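CG4930 (Drosophila melanogaster, PDB 3ISM) inhibits the nuclease EndoG by forming a complex with it, consistent with a probable ribonuclease inhibitor activity. Local coordinates at residues E109-L114 with L155-H160; E117-K120 with F126-D129. The protein carries 1 engineered substitution. All blocks are in the same frame, centred on the assembly; numbering follows the deposited sequence. Where two conformers were deposited one is given.

Interaction 1: E109-L114 with L155-H160; sequences EWIVKL and LEFYAH
Ile-111 meets the Phe-157 ring with its backbone carbonyl at the edge and its side chain out of the ring plane, beside CE1 and CZ. Its O lies in the ring plane, 3.6 Å from Phe-157 CE1, so the electron-rich oxygen faces ring C-H bonds. The branched side chain crosses the phenylalanine at about a right angle, with CG2 3.9 Å from CE1 of Phe-157. The next residue, Val-112, brings its CA to the same edge, and its CG2 passes alongside, 4.1 Å from Phe-157 CD1. The ring reaches the helix because its CG stands anti to the backbone N (chi1 170°). His-160 ND1 donates to Phe-157 O from above the carbonyl plane over 3.2 Å, and Arg-115 NH1 bonds to the same oxygen. The contact lays the loop after helix 124-132 on helix 104-120 of the Ku C-terminal-like domain, with Leu-92 of helix 81-102 touching Ile-111 and Pro-138 touching Phe-157. With an alanine in place of Phe-157, Ile-111 and Val-112 would probably face a gap. No hydrogen bond joins the two segments, so their direct attachment rests on van der Waals packing and the weak polarity of a ring edge against a carbonyl.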
loop_
_atom_site.group_PDB
_atom_site.type_symbol
_atom_site.label_atom_id
_atom_site.label_comp_id
_atom_site.label_asym_id
_atom_site.label_seq_id
_atom_site.Cartn_x
_atom_site.Cartn_y
_atom_site.Cartn_z
ATOM N N GLU C 109 3.078 10.141 -39.252
ATOM C CA GLU C 109 3.703 10.337 -40.561
ATOM C C GLU C 109 2.746 9.995 -41.694
ATOM O O GLU C 109 2.713 10.684 -42.711
ATOM C CB GLU C 109 4.958 9.485 -40.685
ATOM C CG GLU C 109 6.049 9.874 -39.705
ATOM C CD GLU C 109 7.217 8.910 -39.723
ATOM O OE1 GLU C 109 7.182 7.924 -40.503
ATOM O OE2 GLU C 109 8.172 9.138 -38.945
ATOM N N TRP C 110 1.976 8.925 -41.509
ATOM C CA TRP C 110 1.084 8.443 -42.558
ATOM C C TRP C 110 -0.138 9.349 -42.754
ATOM O O TRP C 110 -0.617 9.538 -43.874
ATOM C CB TRP C 110 0.658 7.010 -42.255
ATOM C CG TRP C 110 -0.417 6.481 -43.167
ATOM C CD1 TRP C 110 -0.258 5.999 -44.440
ATOM C CD2 TRP C 110 -1.810 6.355 -42.861
ATOM N NE1 TRP C 110 -1.469 5.596 -44.946
ATOM C CE2 TRP C 110 -2.438 5.798 -43.996
ATOM C CE3 TRP C 110 -2.589 6.664 -41.735
ATOM C CZ2 TRP C 110 -3.802 5.546 -44.040
ATOM C CZ3 TRP C 110 -3.956 6.404 -41.781
ATOM C CH2 TRP C 110 -4.544 5.853 -42.926
ATOM N N ILE C 111 -0.633 9.914 -41.661
ATOM C CA ILE C 111 -1.823 10.745 -41.733
ATOM C C ILE C 111 -1.585 12.023 -42.560
ATOM O O ILE C 111 -2.506 12.540 -43.152
ATOM C CB ILE C 111 -2.413 11.031 -40.318
ATOM C CG1 ILE C 111 -3.899 11.393 -40.414
ATOM C CG2 ILE C 111 -1.584 12.079 -39.550
ATOM C CD1 ILE C 111 -4.782 10.236 -40.843
ATOM N N VAL C 112 -0.339 12.494 -42.615
ATOM C CA VAL C 112 0.041 13.639 -43.455
ATOM C C VAL C 112 -0.069 13.297 -44.952
ATOM O O VAL C 112 -0.604 14.082 -45.751
ATOM C CB VAL C 112 1.488 14.110 -43.126
ATOM C CG1 VAL C 112 1.998 15.092 -44.157
ATOM C CG2 VAL C 112 1.550 14.709 -41.722
ATOM N N LYS C 113 0.442 12.129 -45.328
ATOM C CA LYS C 113 0.293 11.649 -46.705
ATOM C C LYS C 113 -1.171 11.423 -47.066
ATOM O O LYS C 113 -1.587 11.740 -48.180
ATOM C CB LYS C 113 1.091 10.366 -46.934
ATOM C CG LYS C 113 2.604 10.518 -46.779
ATOM C CD LYS C 113 3.243 9.165 -46.444
ATOM C CE LYS C 113 4.781 9.267 -46.359
ATOM N NZ LYS C 113 5.442 8.018 -45.803
ATOM N N LEU C 114 -1.947 10.869 -46.129
ATOM C CA LEU C 114 -3.379 10.663 -46.349
ATOM C C LEU C 114 -4.083 11.991 -46.602
ATOM O O LEU C 114 -4.832 12.114 -47.563
ATOM C CB LEU C 114 -4.033 9.904 -45.190
ATOM C CG LEU C 114 -5.524 9.583 -45.390
ATOM C CD1 LEU C 114 -5.706 8.446 -46.397
ATOM C CD2 LEU C 114 -6.211 9.228 -44.105
ATOM N N LEU C 155 -1.115 21.854 -34.973
ATOM C CA LEU C 155 -2.057 22.869 -35.413
ATOM C C LEU C 155 -2.022 23.036 -36.921
ATOM O O LEU C 155 -3.057 23.201 -37.576
ATOM C CB LEU C 155 -1.651 24.197 -34.784
ATOM C CG LEU C 155 -2.696 25.304 -34.750
ATOM C CD1 LEU C 155 -3.476 25.212 -33.434
ATOM C CD2 LEU C 155 -2.011 26.658 -34.874
ATOM N N GLU C 156 -0.806 22.980 -37.454
ATOM C CA GLU C 156 -0.474 23.249 -38.848
ATOM C C GLU C 156 -1.035 22.186 -39.793
ATOM O O GLU C 156 -1.323 22.450 -40.964
ATOM C CB GLU C 156 1.059 23.323 -38.979
ATOM C CG GLU C 156 1.749 24.354 -38.047
ATOM C CD GLU C 156 1.848 23.935 -36.561
ATOM O OE1 GLU C 156 1.525 22.780 -36.196
ATOM O OE2 GLU C 156 2.253 24.784 -35.745
ATOM N N PHE C 157 -1.145 20.964 -39.269
ATOM C CA PHE C 157 -1.700 19.845 -40.023
ATOM C C PHE C 157 -3.073 20.224 -40.592
ATOM O O PHE C 157 -3.403 19.898 -41.730
ATOM C CB PHE C 157 -1.837 18.599 -39.135
ATOM C CG PHE C 157 -2.627 17.461 -39.775
ATOM C CD1 PHE C 157 -1.993 16.513 -40.567
ATOM C CD2 PHE C 157 -3.995 17.340 -39.567
ATOM C CE1 PHE C 157 -2.715 15.477 -41.158
ATOM C CE2 PHE C 157 -4.722 16.318 -40.167
ATOM C CZ PHE C 157 -4.079 15.382 -40.954
ATOM N N TYR C 158 -3.851 20.928 -39.772
ATOM C CA TYR C 158 -5.257 21.175 -40.034
ATOM C C TYR C 158 -5.509 22.451 -40.850
ATOM O O TYR C 158 -6.624 22.673 -41.315
ATOM C CB TYR C 158 -6.000 21.274 -38.695
ATOM C CG TYR C 158 -6.090 19.972 -37.906
ATOM C CD1 TYR C 158 -5.199 19.693 -36.872
ATOM C CD2 TYR C 158 -7.090 19.042 -38.177
ATOM C CE1 TYR C 158 -5.289 18.496 -36.136
ATOM C CE2 TYR C 158 -7.196 17.863 -37.457
ATOM C CZ TYR C 158 -6.300 17.591 -36.439
ATOM O OH TYR C 158 -6.426 16.407 -35.746
ATOM N N ALA C 159 -4.480 23.286 -41.006
ATOM C CA ALA C 159 -4.620 24.590 -41.660
ATOM C C ALA C 159 -4.565 24.484 -43.169
ATOM O O ALA C 159 -3.653 25.019 -43.799
ATOM C CB ALA C 159 -3.551 25.564 -41.168
ATOM N N HIS C 160 -5.549 23.806 -43.746
ATOM C CA HIS C 160 -5.619 23.606 -45.183
ATOM C C HIS C 160 -7.070 23.644 -45.618
ATOM O O HIS C 160 -7.950 23.185 -44.877
ATOM C CB HIS C 160 -4.974 22.266 -45.571
ATOM C CG HIS C 160 -3.485 22.257 -45.418
ATOM N ND1 HIS C 160 -2.862 21.866 -44.252
ATOM C CD2 HIS C 160 -2.498 22.656 -46.256
ATOM C CE1 HIS C 160 -1.553 21.997 -44.387
ATOM N NE2 HIS C 160 -1.305 22.469 -45.596
#

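Interaction 2: E117-K120 with F126-D129; sequences EVLK and FWRD
The indole of Trp-127 takes Leu-119 on one face: methyl CD2 stands 3.9 Å from the centroid of the five-membered ring, only 14° off the ring normal, a CH-pi contact. Its nearest indole atom is CG, with CD1 and CD2 of Trp-127 almost as close, so the methyl sits over the pyrrole part and not over the benzene ring. At the indole edge, NE1 of Trp-127 gives its hydrogen to His-160 O, a partner in the loop that follows helix 124-132; this satisfies the buried N-H and helps fix the rotation of the ring that receives the leucine. The phenyl ring of Phe-126 is met obliquely by Val-118, whose CG2 lies 3.8 Å from Phe-126 CD2 and slightly farther from CE2. These contacts join the last turn of helix 104-120 to helix 124-132, consecutive helices that a short connection brings into contact, in the all-helical Ku C-terminal-like domain. Val-118 is shared between the two aromatic residues. Its CG1, anti to the backbone N (chi1 159°), packs 3.8 Å from Trp-127 CB, while CG2 turns to the phenylalanine; the valine crosses each aromatic side chain at about a right angle. Leu-119 CG stands anti to its carbonyl carbon (chi1 -61°); with CD1 extended away from CA, the other branch, CD2, is left to turn over the indole. Helix 52-75 borders the same apolar layer, with Phe-75 touching Val-118 and Leu-74 touching Phe-126. On the indole side, Ala-161 and Cys-163 of the following loop pack against Trp-127, and Leu-124, at the start of helix 124-132, touches Leu-119.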
loop_
_atom_site.group_PDB
_atom_site.type_symbol
_atom_site.label_atom_id
_atom_site.label_comp_id
_atom_site.label_asym_id
_atom_site.label_seq_id
_atom_site.Cartn_x
_atom_site.Cartn_y
_atom_site.Cartn_z
ATOM N N GLU C 117 -3.266 13.383 -50.048
ATOM C CA GLU C 117 -4.021 12.671 -51.077
ATOM C C GLU C 117 -5.496 13.082 -51.086
ATOM O O GLU C 117 -6.113 13.223 -52.149
ATOM C CB GLU C 117 -3.892 11.155 -50.891
ATOM C CG GLU C 117 -4.310 10.328 -52.129
ATOM C CD GLU C 117 -3.383 10.482 -53.345
ATOM O OE1 GLU C 117 -2.214 10.890 -53.207
ATOM O OE2 GLU C 117 -3.829 10.174 -54.460
ATOM N N VAL C 118 -6.049 13.275 -49.894
ATOM C CA VAL C 118 -7.415 13.753 -49.733
ATOM C C VAL C 118 -7.604 15.106 -50.416
ATOM O O VAL C 118 -8.572 15.299 -51.151
ATOM C CB VAL C 118 -7.805 13.800 -48.229
ATOM C CG1 VAL C 118 -8.998 14.751 -47.987
ATOM C CG2 VAL C 118 -8.126 12.391 -47.738
ATOM N N LEU C 119 -6.646 16.011 -50.222
ATOM C CA LEU C 119 -6.734 17.372 -50.768
ATOM C C LEU C 119 -6.510 17.443 -52.281
ATOM O O LEU C 119 -7.206 18.177 -52.979
ATOM C CB LEU C 119 -5.767 18.308 -50.036
ATOM C CG LEU C 119 -6.020 18.466 -48.533
ATOM C CD1 LEU C 119 -5.007 19.418 -47.921
ATOM C CD2 LEU C 119 -7.445 18.931 -48.262
ATOM N N LYS C 120 -5.533 16.679 -52.766
ATOM C CA LYS C 120 -5.236 16.541 -54.191
ATOM C C LYS C 120 -6.450 16.034 -54.973
ATOM O O LYS C 120 -6.743 16.513 -56.068
ATOM C CB LYS C 120 -4.059 15.578 -54.359
ATOM C CG LYS C 120 -3.680 15.256 -55.788
ATOM C CD LYS C 120 -3.134 13.833 -55.860
ATOM C CE LYS C 120 -2.865 13.411 -57.287
ATOM N NZ LYS C 120 -1.716 14.159 -57.864
ATOM N N PHE C 126 -14.870 14.953 -46.707
ATOM C CA PHE C 126 -14.084 14.045 -45.851
ATOM C C PHE C 126 -13.007 14.806 -45.050
ATOM O O PHE C 126 -12.790 14.511 -43.877
ATOM C CB PHE C 126 -13.458 12.913 -46.674
ATOM C CG PHE C 126 -12.716 11.887 -45.845
ATOM C CD1 PHE C 126 -13.403 10.877 -45.180
ATOM C CD2 PHE C 126 -11.325 11.919 -45.749
ATOM C CE1 PHE C 126 -12.721 9.927 -44.421
ATOM C CE2 PHE C 126 -10.640 10.967 -44.993
ATOM C CZ PHE C 126 -11.340 9.979 -44.323
ATOM N N TRP C 127 -12.356 15.784 -45.676
ATOM C CA TRP C 127 -11.357 16.597 -44.981
ATOM C C TRP C 127 -12.021 17.365 -43.842
ATOM O O TRP C 127 -11.598 17.245 -42.708
ATOM C CB TRP C 127 -10.610 17.530 -45.946
ATOM C CG TRP C 127 -9.726 18.581 -45.300
ATOM C CD1 TRP C 127 -9.856 19.936 -45.422
ATOM C CD2 TRP C 127 -8.602 18.367 -44.429
ATOM N NE1 TRP C 127 -8.884 20.582 -44.693
ATOM C CE2 TRP C 127 -8.097 19.642 -44.079
ATOM C CE3 TRP C 127 -7.968 17.226 -43.913
ATOM C CZ2 TRP C 127 -6.993 19.806 -43.240
ATOM C CZ3 TRP C 127 -6.875 17.390 -43.072
ATOM C CH2 TRP C 127 -6.393 18.668 -42.751
ATOM N N ARG C 128 -13.099 18.082 -44.147
ATOM C CA ARG C 128 -13.806 18.899 -43.165
ATOM C C ARG C 128 -14.564 18.104 -42.098
ATOM O O ARG C 128 -14.444 18.395 -40.905
ATOM C CB ARG C 128 -14.757 19.876 -43.860
ATOM C CG ARG C 128 -14.051 20.992 -44.613
ATOM C CD ARG C 128 -15.018 22.061 -45.106
ATOM N NE ARG C 128 -15.999 21.495 -46.033
ATOM C CZ ARG C 128 -15.958 21.642 -47.354
ATOM N NH1 ARG C 128 -14.989 22.358 -47.925
ATOM N NH2 ARG C 128 -16.895 21.075 -48.103
ATOM N N ASP C 129 -15.333 17.103 -42.525
ATOM C CA ASP C 129 -16.274 16.412 -41.633
ATOM C C ASP C 129 -15.617 15.289 -40.848
ATOM O O ASP C 129 -16.030 14.981 -39.732
ATOM C CB ASP C 129 -17.463 15.846 -42.422
ATOM C CG ASP C 129 -18.222 16.914 -43.198
ATOM O OD1 ASP C 129 -18.240 18.083 -42.752
ATOM O OD2 ASP C 129 -18.807 16.577 -44.258
#

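Helix 104-120 enters interaction 1 first, through 109-114, and then interaction 2, through 117-120. After a short turn the chain runs into helix 124-132, whose residues 126-129 close the small loop of interaction 2. The long loop beyond that helix returns 155-160 to the earlier part of helix 104-120, closing interaction 1 around interaction 2, which is thus nested within it. The two centres are 10 Å apart and the contacts touch: His-160 CB packs 3.7 Å from Leu-119 CD1, and the outer part of the Trp-127 indole lies against the backbone carbonyls of Phe-157 and Tyr-158. Helix 104-120 is therefore tied to both the next helix and the returning loop.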